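Local coordinates for protein male-specific lethal-3 (Drosophila melanogaster, PDB 3M9Q) that reads a methylated lysine of the histone H3 tail through its chromodomain and, within the male-specific lethal complex, helps double transcription from the male X chromosome, at residues A[24-29]-A[79-84]; A[37-42]-A[89-94]; A[45-50]-A[57-62]. The protein carries 1 engineered substitution. All coordinates share one frame; numbering follows the deposited sequence.

Contact 1. Residues A[24-29]-A[79-84]; sequences EIVLCY and TVLLKD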
loop_
_atom_site.group_PDB
_atom_site.type_symbol
_atom_site.label_atom_id
_atom_site.label_comp_id
_atom_site.label_asym_id
_atom_site.label_seq_id
_atom_site.Cartn_x
_atom_site.Cartn_y
_atom_site.Cartn_z
ATOM N N GLU A 24 4.255 3.516 -9.865
ATOM C CA GLU A 24 2.785 3.548 -9.766
ATOM C C GLU A 24 2.313 4.328 -8.550
ATOM O O GLU A 24 2.903 4.243 -7.473
ATOM C CB GLU A 24 2.242 2.119 -9.687
ATOM C CG GLU A 24 0.753 2.004 -9.895
ATOM C CD GLU A 24 0.260 0.575 -9.904
ATOM O OE1 GLU A 24 1.070 -0.358 -9.741
ATOM O OE2 GLU A 24 -0.956 0.371 -10.083
ATOM N N ILE A 25 1.238 5.079 -8.736
ATOM C CA ILE A 25 0.530 5.698 -7.619
ATOM C C ILE A 25 -0.474 4.685 -7.100
ATOM O O ILE A 25 -1.255 4.125 -7.864
ATOM C CB ILE A 25 -0.203 6.998 -8.020
ATOM C CG1 ILE A 25 0.763 8.013 -8.637
ATOM C CG2 ILE A 25 -0.903 7.601 -6.799
ATOM C CD1 ILE A 25 1.961 8.357 -7.772
ATOM N N VAL A 26 -0.413 4.439 -5.800
ATOM C CA VAL A 26 -1.272 3.463 -5.125
ATOM C C VAL A 26 -1.818 4.074 -3.842
ATOM O O VAL A 26 -1.302 5.074 -3.348
ATOM C CB VAL A 26 -0.497 2.159 -4.809
ATOM C CG1 VAL A 26 0.016 1.505 -6.100
ATOM C CG2 VAL A 26 0.654 2.427 -3.820
ATOM N N LEU A 27 -2.869 3.480 -3.307
ATOM C CA LEU A 27 -3.437 3.943 -2.050
ATOM C C LEU A 27 -3.135 2.898 -0.986
ATOM O O LEU A 27 -3.386 1.710 -1.189
ATOM C CB LEU A 27 -4.942 4.190 -2.190
ATOM C CG LEU A 27 -5.343 5.052 -3.398
ATOM C CD1 LEU A 27 -6.857 5.253 -3.450
ATOM C CD2 LEU A 27 -4.625 6.402 -3.444
ATOM N N CYS A 28 -2.573 3.335 0.127
ATOM C CA CYS A 28 -2.087 2.431 1.168
ATOM C C CYS A 28 -2.885 2.594 2.450
ATOM O O CYS A 28 -3.023 3.692 2.974
ATOM C CB CYS A 28 -0.611 2.725 1.472
ATOM S SG CYS A 28 0.152 1.592 2.671
ATOM N N TYR A 29 -3.366 1.483 2.984
ATOM C CA TYR A 29 -4.087 1.508 4.266
ATOM C C TYR A 29 -3.169 1.857 5.421
ATOM O O TYR A 29 -2.044 1.399 5.516
ATOM C CB TYR A 29 -4.772 0.167 4.557
ATOM C CG TYR A 29 -6.124 0.021 3.916
ATOM C CD1 TYR A 29 -7.197 0.791 4.343
ATOM C CD2 TYR A 29 -6.326 -0.867 2.878
ATOM C CE1 TYR A 29 -8.439 0.655 3.767
ATOM C CE2 TYR A 29 -7.570 -1.008 2.290
ATOM C CZ TYR A 29 -8.621 -0.239 2.740
ATOM O OH TYR A 29 -9.880 -0.334 2.180
ATOM N N THR A 79 -1.375 -6.621 0.292
ATOM C CA THR A 79 -2.701 -6.682 0.905
ATOM C C THR A 79 -3.175 -5.317 1.400
ATOM O O THR A 79 -4.372 -5.082 1.542
ATOM C CB THR A 79 -2.726 -7.669 2.073
ATOM O OG1 THR A 79 -1.762 -7.268 3.046
ATOM C CG2 THR A 79 -2.385 -9.058 1.600
ATOM N N VAL A 80 -2.240 -4.414 1.659
ATOM C CA VAL A 80 -2.617 -3.099 2.194
ATOM C C VAL A 80 -2.688 -2.029 1.112
ATOM O O VAL A 80 -2.965 -0.865 1.400
ATOM C CB VAL A 80 -1.690 -2.645 3.345
ATOM C CG1 VAL A 80 -1.691 -3.685 4.471
ATOM C CG2 VAL A 80 -0.275 -2.371 2.856
ATOM N N LEU A 81 -2.470 -2.447 -0.128
ATOM C CA LEU A 81 -2.456 -1.524 -1.274
ATOM C C LEU A 81 -3.695 -1.661 -2.142
ATOM O O LEU A 81 -4.240 -2.751 -2.323
ATOM C CB LEU A 81 -1.205 -1.767 -2.121
ATOM C CG LEU A 81 0.124 -1.508 -1.417
ATOM C CD1 LEU A 81 1.279 -1.748 -2.393
ATOM C CD2 LEU A 81 0.156 -0.105 -0.838
ATOM N N LEU A 82 -4.130 -0.530 -2.679
ATOM C CA LEU A 82 -5.220 -0.461 -3.648
ATOM C C LEU A 82 -4.789 0.285 -4.890
ATOM O O LEU A 82 -4.045 1.258 -4.821
ATOM C CB LEU A 82 -6.431 0.256 -3.057
ATOM C CG LEU A 82 -7.165 -0.419 -1.897
ATOM C CD1 LEU A 82 -8.238 0.502 -1.331
ATOM C CD2 LEU A 82 -7.766 -1.758 -2.313
ATOM N N LYS A 83 -5.309 -0.162 -6.021
ATOM C CA LYS A 83 -5.144 0.548 -7.289
ATOM C C LYS A 83 -5.796 1.929 -7.243
ATOM O O LYS A 83 -6.804 2.132 -6.580
ATOM C CB LYS A 83 -5.744 -0.271 -8.430
ATOM C CG LYS A 83 -5.002 -1.565 -8.738
ATOM C CD LYS A 83 -3.707 -1.294 -9.457
ATOM C CE LYS A 83 -2.896 -2.554 -9.695
ATOM N NZ LYS A 83 -1.692 -2.249 -10.505
ATOM N N ASP A 84 -5.198 2.857 -7.980
ATOM C CA ASP A 84 -5.602 4.277 -7.985
ATOM C C ASP A 84 -6.772 4.548 -8.926
ATOM O O ASP A 84 -6.728 5.436 -9.770
ATOM C CB ASP A 84 -4.402 5.131 -8.380
ATOM C CG ASP A 84 -4.609 6.607 -8.115
ATOM O OD1 ASP A 84 -5.465 6.951 -7.270
ATOM O OD2 ASP A 84 -3.900 7.406 -8.765
HETATM O O HOH W 1 -2.702 2.350 -9.378
#
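The phenol ring of Tyr29 meets Leu82 at a slant: the methyl Leu82 CD1 lies 4.0 Å from Tyr29 CE2, neither squarely over the ring nor in its plane. The carbonyl oxygen of Val80 comes in, also obliquely, near the end of the ring that joins CB, and Arg37 adds a cation-pi contact. A second flat group, the carboxylate of Glu24, receives the ammonium of Lys83 on the syn lone pair of OE2, with Glu24 OE2 and Lys83 NZ 2.8 Å apart in a salt bridge. The first bond of the Lys83 side chain heads away from residues 24-29, and a bend at chi2 (-74°) turns the chain back to Glu24, so that the two side chains cross at about a right angle. Glu24 OE2 also accepts from a water that donates to Ile25 O and accepts from Asp84 N, so one water ties the Glu24 carboxylate to the backbones of Ile25 and Asp84. The carboxylate of Asp84 runs beside Ile25, Asp84 OD2 lying 3.6 Å from Ile25 CG2, while its strong polar partner is Arg89. Between these ends, the first and last strands of the chromodomain sheet pair antiparallel. Leu27 and Leu82 form a hydrogen-bonded pair: Leu27 N reaches Leu82 O at 2.9 Å, almost straight at 175°, and Leu82 N returns a bond to Leu27 O. Tyr29 N adds a third, to Val80 O. The leucines, branched and apolar, point to the face covered by helix 86-100, where both touch Asn88. Cys28 and Leu81 occupy the opposite face, towards Ile63, Tyr61 and Phe20. There the small cysteine lets a leucine methyl pack closely, with Leu81 CD2 3.7 Å from Cys28 CB, and the same methyl lies 3.9 Å from Val26 CG2.

Contact 2. Residues A[37-42]-A[89-94]; sequences RVLYTS and RQLQRE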
loop_
_atom_site.group_PDB
_atom_site.type_symbol
_atom_site.label_atom_id
_atom_site.label_comp_id
_atom_site.label_asym_id
_atom_site.label_seq_id
_atom_site.Cartn_x
_atom_site.Cartn_y
_atom_site.Cartn_z
ATOM N N ARG A 37 -9.975 3.362 9.809
ATOM C CA ARG A 37 -9.268 3.011 8.572
ATOM C C ARG A 37 -9.257 4.180 7.608
ATOM O O ARG A 37 -10.272 4.816 7.364
ATOM C CB ARG A 37 -9.865 1.757 7.923
ATOM C CG ARG A 37 -9.469 0.502 8.686
ATOM C CD ARG A 37 -10.172 -0.774 8.249
ATOM N NE ARG A 37 -9.685 -1.373 7.005
ATOM C CZ ARG A 37 -8.421 -1.670 6.710
ATOM N NH1 ARG A 37 -8.164 -2.246 5.546
ATOM N NH2 ARG A 37 -7.419 -1.375 7.532
ATOM N N VAL A 38 -8.070 4.470 7.091
ATOM C CA VAL A 38 -7.864 5.524 6.095
ATOM C C VAL A 38 -6.814 5.064 5.098
ATOM O O VAL A 38 -6.044 4.140 5.361
ATOM C CB VAL A 38 -7.431 6.881 6.723
ATOM C CG1 VAL A 38 -8.570 7.502 7.547
ATOM C CG2 VAL A 38 -6.162 6.727 7.549
ATOM N N LEU A 39 -6.801 5.740 3.954
ATOM C CA LEU A 39 -5.891 5.448 2.844
ATOM C C LEU A 39 -4.987 6.624 2.554
ATOM O O LEU A 39 -5.429 7.771 2.516
ATOM C CB LEU A 39 -6.682 5.121 1.579
ATOM C CG LEU A 39 -7.403 3.774 1.590
ATOM C CD1 LEU A 39 -8.569 3.763 0.594
ATOM C CD2 LEU A 39 -6.421 2.625 1.318
ATOM N N TYR A 40 -3.717 6.325 2.333
ATOM C CA TYR A 40 -2.718 7.334 1.982
ATOM C C TYR A 40 -2.281 7.199 0.542
ATOM O O TYR A 40 -1.915 6.112 0.091
ATOM C CB TYR A 40 -1.491 7.195 2.879
ATOM C CG TYR A 40 -1.806 7.368 4.353
ATOM C CD1 TYR A 40 -2.227 8.589 4.861
ATOM C CD2 TYR A 40 -1.728 6.306 5.230
ATOM C CE1 TYR A 40 -2.532 8.739 6.215
ATOM C CE2 TYR A 40 -2.020 6.453 6.576
ATOM C CZ TYR A 40 -2.412 7.661 7.062
ATOM O OH TYR A 40 -2.714 7.811 8.404
ATOM N N THR A 41 -2.287 8.309 -0.177
ATOM C CA THR A 41 -1.790 8.346 -1.554
ATOM C C THR A 41 -0.280 8.174 -1.533
ATOM O O THR A 41 0.435 8.892 -0.841
ATOM C CB THR A 41 -2.177 9.663 -2.228
ATOM O OG1 THR A 41 -3.588 9.865 -2.040
ATOM C CG2 THR A 41 -1.845 9.655 -3.709
ATOM N N SER A 42 0.181 7.178 -2.275
ATOM C CA SER A 42 1.563 6.710 -2.199
ATOM C C SER A 42 2.137 6.423 -3.579
ATOM O O SER A 42 1.411 6.272 -4.554
ATOM C CB SER A 42 1.608 5.425 -1.364
ATOM O OG SER A 42 0.978 5.595 -0.100
ATOM N N ARG A 89 -10.388 6.081 -5.059
ATOM C CA ARG A 89 -10.241 7.489 -4.682
ATOM C C ARG A 89 -11.440 7.971 -3.880
ATOM O O ARG A 89 -11.314 8.727 -2.909
ATOM C CB ARG A 89 -10.050 8.376 -5.915
ATOM C CG ARG A 89 -8.702 8.209 -6.581
ATOM C CD ARG A 89 -8.527 9.163 -7.737
ATOM N NE ARG A 89 -7.359 8.814 -8.532
ATOM C CZ ARG A 89 -6.806 9.593 -9.452
ATOM N NH1 ARG A 89 -7.297 10.794 -9.715
ATOM N NH2 ARG A 89 -5.752 9.170 -10.104
ATOM N N GLN A 90 -12.620 7.540 -4.300
ATOM C CA GLN A 90 -13.848 7.886 -3.583
ATOM C C GLN A 90 -13.864 7.220 -2.213
ATOM O O GLN A 90 -14.240 7.833 -1.223
ATOM C CB GLN A 90 -15.103 7.518 -4.382
ATOM C CG GLN A 90 -15.318 8.401 -5.615
ATOM C CD GLN A 90 -15.674 9.841 -5.286
ATOM O OE1 GLN A 90 -15.989 10.184 -4.141
ATOM N NE2 GLN A 90 -15.618 10.697 -6.293
ATOM N N LEU A 91 -13.432 5.968 -2.145
ATOM C CA LEU A 91 -13.345 5.259 -0.859
ATOM C C LEU A 91 -12.429 6.023 0.090
ATOM O O LEU A 91 -12.749 6.235 1.260
ATOM C CB LEU A 91 -12.844 3.826 -1.053
ATOM C CG LEU A 91 -12.593 3.021 0.224
ATOM C CD1 LEU A 91 -13.879 2.860 1.028
ATOM C CD2 LEU A 91 -12.002 1.665 -0.116
ATOM N N GLN A 92 -11.295 6.466 -0.433
ATOM C CA GLN A 92 -10.346 7.233 0.377
ATOM C C GLN A 92 -11.019 8.484 0.963
ATOM O O GLN A 92 -10.859 8.803 2.139
ATOM C CB GLN A 92 -9.131 7.595 -0.476
ATOM C CG GLN A 92 -8.114 8.488 0.208
ATOM C CD GLN A 92 -6.976 8.818 -0.725
ATOM O OE1 GLN A 92 -7.191 8.959 -1.935
ATOM N NE2 GLN A 92 -5.757 8.895 -0.192
ATOM N N ARG A 93 -11.794 9.181 0.140
ATOM C CA ARG A 93 -12.465 10.405 0.588
ATOM C C ARG A 93 -13.530 10.097 1.638
ATOM O O ARG A 93 -13.704 10.826 2.609
ATOM C CB ARG A 93 -13.064 11.166 -0.600
ATOM C CG ARG A 93 -11.987 11.802 -1.475
ATOM C CD ARG A 93 -12.482 12.264 -2.827
ATOM N NE ARG A 93 -13.357 13.437 -2.761
ATOM C CZ ARG A 93 -12.934 14.698 -2.753
ATOM N NH1 ARG A 93 -11.643 14.986 -2.739
ATOM N NH2 ARG A 93 -13.811 15.677 -2.729
ATOM N N GLU A 94 -14.225 8.990 1.442
ATOM C CA GLU A 94 -15.271 8.554 2.368
ATOM C C GLU A 94 -14.676 8.217 3.728
ATOM O O GLU A 94 -15.182 8.628 4.773
ATOM C CB GLU A 94 -15.988 7.332 1.790
ATOM C CG GLU A 94 -17.012 6.698 2.712
ATOM C CD GLU A 94 -17.811 5.611 2.016
ATOM O OE1 GLU A 94 -18.397 5.893 0.948
ATOM O OE2 GLU A 94 -17.853 4.478 2.537
HETATM O O HOH W 2 -8.741 7.851 3.742
#
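Gln92 and Leu39 carry most of this contact, and Thr41 completes it. From the helix, Gln92 sends a fully extended side chain across to the strand, with CG anti to the backbone N (chi1 175°), which brings its amide nitrogen up between two oxygens of the strand. Gln92 NE2 donates to Leu39 O at 3.0 Å, and to Thr41 OG1, also 3.0 Å from Gln92 NE2. Both acceptors lie close to the amide plane, where the two N-H bonds point, so the pair of bonds fixes the rotation of the carboxamide. At Leu39 O the donor stands above the carbonyl plane, 62° out of it, and so is not on a lone pair. A glutamine suits the position: its methylenes are long enough to bridge helix and strand, and its amide offers two protons to adjoining acceptors. Those methylenes are themselves packed, with Gln92 CG 3.9 Å from Leu39 CB. Leu39 is a fitting partner, since its branched end reaches over the helix backbone. Leu39 CD1 comes within 3.9 Å of Gln92 CA and 4.1 Å of Leu91 CD2. Thr41 gives little surface but a well-placed hydroxyl, and its side chain crosses that of Gln92 at about a right angle. A water supplies a further link, accepting from Leu39 N at 2.9 Å and donating to Gln92 O at 2.8 Å, so both polar groups of the Leu39 backbone are joined to the same helical residue. The short axes of strand 39-42 and helix 89-94 pass 8.7 Å apart with their directions at 133°. The C-terminal helix of the chromodomain thus lies against the sheet: Leu39 also touches Leu95 of helix 86-100 and Tyr29 of strand 25-29, while Leu91 rests on that same tyrosine.

Contact 3. Residues A[45-50]-A[57-62]; sequences LNVFER and RFYEYK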
loop_
_atom_site.group_PDB
_atom_site.type_symbol
_atom_site.label_atom_id
_atom_site.label_comp_id
_atom_site.label_asym_id
_atom_site.label_seq_id
_atom_site.Cartn_x
_atom_site.Cartn_y
_atom_site.Cartn_z
ATOM N N LEU A 45 8.245 2.763 -4.928
ATOM C CA LEU A 45 9.671 3.027 -5.142
ATOM C C LEU A 45 10.425 1.811 -5.634
ATOM O O LEU A 45 11.405 1.941 -6.357
ATOM C CB LEU A 45 10.311 3.496 -3.839
ATOM C CG LEU A 45 9.747 4.782 -3.247
ATOM C CD1 LEU A 45 10.500 5.113 -1.959
ATOM C CD2 LEU A 45 9.828 5.917 -4.272
ATOM N N ASN A 46 9.978 0.636 -5.217
ATOM C CA ASN A 46 10.673 -0.620 -5.524
ATOM C C ASN A 46 9.756 -1.785 -5.273
ATOM O O ASN A 46 8.935 -1.748 -4.369
ATOM C CB ASN A 46 11.932 -0.774 -4.658
ATOM C CG ASN A 46 12.780 -1.958 -5.057
ATOM O OD1 ASN A 46 12.915 -2.931 -4.302
ATOM N ND2 ASN A 46 13.345 -1.894 -6.246
ATOM N N VAL A 47 9.929 -2.821 -6.079
ATOM C CA VAL A 47 9.248 -4.104 -5.892
ATOM C C VAL A 47 10.295 -5.211 -5.772
ATOM O O VAL A 47 11.054 -5.482 -6.704
ATOM C CB VAL A 47 8.280 -4.409 -7.065
ATOM C CG1 VAL A 47 7.491 -5.699 -6.800
ATOM C CG2 VAL A 47 7.332 -3.233 -7.301
ATOM N N PHE A 48 10.332 -5.832 -4.605
ATOM C CA PHE A 48 11.345 -6.835 -4.269
ATOM C C PHE A 48 10.717 -8.204 -4.099
ATOM O O PHE A 48 9.821 -8.396 -3.277
ATOM C CB PHE A 48 12.072 -6.413 -2.989
ATOM C CG PHE A 48 13.169 -7.348 -2.549
ATOM C CD1 PHE A 48 14.056 -7.904 -3.454
ATOM C CD2 PHE A 48 13.339 -7.619 -1.209
ATOM C CE1 PHE A 48 15.075 -8.744 -3.020
ATOM C CE2 PHE A 48 14.349 -8.453 -0.779
ATOM C CZ PHE A 48 15.214 -9.015 -1.680
ATOM N N GLU A 49 11.206 -9.142 -4.896
ATOM C CA GLU A 49 10.745 -10.534 -4.867
ATOM C C GLU A 49 11.536 -11.328 -3.852
ATOM O O GLU A 49 12.764 -11.336 -3.876
ATOM C CB GLU A 49 10.905 -11.164 -6.247
ATOM C CG GLU A 49 10.325 -12.552 -6.392
ATOM C CD GLU A 49 10.454 -13.034 -7.814
ATOM O OE1 GLU A 49 9.459 -13.003 -8.545
ATOM O OE2 GLU A 49 11.580 -13.399 -8.237
ATOM N N ARG A 50 10.809 -11.998 -2.969
ATOM C CA ARG A 50 11.380 -12.828 -1.907
ATOM C C ARG A 50 10.691 -14.178 -1.885
ATOM O O ARG A 50 9.621 -14.343 -2.447
ATOM C CB ARG A 50 11.183 -12.155 -0.542
ATOM C CG ARG A 50 11.747 -10.746 -0.443
ATOM C CD ARG A 50 11.611 -10.212 0.966
ATOM N NE ARG A 50 12.343 -11.037 1.921
ATOM C CZ ARG A 50 12.175 -10.984 3.238
ATOM N NH1 ARG A 50 11.297 -10.147 3.762
ATOM N NH2 ARG A 50 12.885 -11.772 4.030
ATOM N N ARG A 57 6.989 -17.479 -3.469
ATOM C CA ARG A 57 7.297 -16.068 -3.690
ATOM C C ARG A 57 6.298 -15.122 -3.067
ATOM O O ARG A 57 5.087 -15.355 -3.082
ATOM C CB ARG A 57 7.366 -15.753 -5.183
ATOM C CG ARG A 57 8.518 -16.401 -5.893
ATOM C CD ARG A 57 8.304 -16.335 -7.381
ATOM N NE ARG A 57 9.460 -16.846 -8.096
ATOM C CZ ARG A 57 9.385 -17.471 -9.262
ATOM N NH1 ARG A 57 8.200 -17.679 -9.810
ATOM N NH2 ARG A 57 10.482 -17.908 -9.861
ATOM N N PHE A 58 6.831 -14.030 -2.538
ATOM C CA PHE A 58 6.016 -12.876 -2.149
ATOM C C PHE A 58 6.757 -11.601 -2.485
ATOM O O PHE A 58 7.956 -11.614 -2.752
ATOM C CB PHE A 58 5.582 -12.908 -0.677
ATOM C CG PHE A 58 6.709 -12.768 0.320
ATOM C CD1 PHE A 58 6.973 -11.537 0.902
ATOM C CD2 PHE A 58 7.478 -13.854 0.698
ATOM C CE1 PHE A 58 7.983 -11.392 1.831
ATOM C CE2 PHE A 58 8.489 -13.705 1.636
ATOM C CZ PHE A 58 8.735 -12.466 2.193
ATOM N N TYR A 59 6.015 -10.505 -2.501
ATOM C CA TYR A 59 6.545 -9.208 -2.941
ATOM C C TYR A 59 6.489 -8.164 -1.845
ATOM O O TYR A 59 5.493 -8.019 -1.149
ATOM C CB TYR A 59 5.823 -8.735 -4.219
ATOM C CG TYR A 59 6.097 -9.717 -5.318
ATOM C CD1 TYR A 59 7.223 -9.592 -6.123
ATOM C CD2 TYR A 59 5.287 -10.831 -5.490
ATOM C CE1 TYR A 59 7.516 -10.533 -7.093
ATOM C CE2 TYR A 59 5.578 -11.783 -6.449
ATOM C CZ TYR A 59 6.692 -11.628 -7.247
ATOM O OH TYR A 59 6.975 -12.587 -8.191
ATOM N N GLU A 60 7.604 -7.462 -1.699
ATOM C CA GLU A 60 7.716 -6.332 -0.788
ATOM C C GLU A 60 7.733 -5.063 -1.606
ATOM O O GLU A 60 8.606 -4.865 -2.446
ATOM C CB GLU A 60 9.002 -6.406 0.026
ATOM C CG GLU A 60 9.022 -7.487 1.055
ATOM C CD GLU A 60 10.173 -7.331 2.026
ATOM O OE1 GLU A 60 11.177 -6.667 1.684
ATOM O OE2 GLU A 60 10.057 -7.874 3.136
ATOM N N TYR A 61 6.753 -4.207 -1.345
ATOM C CA TYR A 61 6.591 -2.949 -2.063
ATOM C C TYR A 61 7.074 -1.809 -1.204
ATOM O O TYR A 61 6.439 -1.447 -0.218
ATOM C CB TYR A 61 5.118 -2.745 -2.436
ATOM C CG TYR A 61 4.546 -3.874 -3.272
ATOM C CD1 TYR A 61 4.590 -3.835 -4.662
ATOM C CD2 TYR A 61 3.982 -4.992 -2.676
ATOM C CE1 TYR A 61 4.080 -4.873 -5.433
ATOM C CE2 TYR A 61 3.467 -6.030 -3.440
ATOM C CZ TYR A 61 3.526 -5.971 -4.817
ATOM O OH TYR A 61 3.016 -6.995 -5.590
ATOM N N LYS A 62 8.227 -1.260 -1.554
ATOM C CA LYS A 62 8.710 -0.056 -0.883
ATOM C C LYS A 62 7.943 1.127 -1.434
ATOM O O LYS A 62 7.922 1.356 -2.645
ATOM C CB LYS A 62 10.215 0.157 -1.066
ATOM C CG LYS A 62 10.735 1.278 -0.159
ATOM C CD LYS A 62 12.197 1.609 -0.335
ATOM C CE LYS A 62 12.599 2.678 0.671
ATOM N NZ LYS A 62 14.062 2.952 0.671
HETATM O O HOH W 3 10.965 -3.176 -2.056
HETATM O O HOH W 4 11.971 -16.123 -6.138
#
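Val47 and Tyr61 face each other across a long antiparallel beta hairpin, strands 39-51 and 57-65 of the chromodomain sheet. Backbone bonds run in reciprocal pairs, Phe48 with Glu60 and Arg50 with Phe58. Towards Lys62 the ladder takes a classic beta bulge: Leu45 N gives Lys62 O a bond of 2.7 Å, and Asn46 N a weak one of 3.4 Å to Lys62 O. Apolar contacts collect on the face of Val47, whose beta branching suits a strand and whose CG1 lies 3.8 Å from Tyr61 CE1 and 4.0 Å from Tyr59 CD1. Charged and aromatic groups dominate the other face. Arg50 CB sits over the Phe58 ring in a CH-pi contact, 3.9 Å from its centroid, and a bend at chi3 (61°) helps bring the guanidinium to Glu60. There Arg50 NH1 makes a salt bridge of 2.7 Å to Glu60 OE2, met from above the carboxylate plane, while Glu60 OE1 lies at the edge of the Phe48 ring. Back on the Val47 face, two phenols make hydrogen bonds: Tyr61 OH is hydrogen-bonded to the backbone N of Leu19, and Tyr59 OH donates to the anti lone pair of Glu49 OE1, at 2.5 Å.

Contact 1 lies nearest the centre of the chain and contains four buried residues, whereas contacts 2 and 3 are surface contacts on opposite sides of that centre. Strand 39-51 serves both of these, its first part meeting the C-terminal helix and its later part forming the hairpin. It is also the sheet neighbour of strand 25-29, so contacts 1 and 2 touch through backbone pairing, while contact 3 meets contact 1 by packing of Tyr61 on Leu81. The chemistry follows position: apolar side chains fill the middle of contact 1, with a salt bridge at its end, a glutamine amide ties helix to strand, and the outlying hairpin carries charged and aromatic pairs.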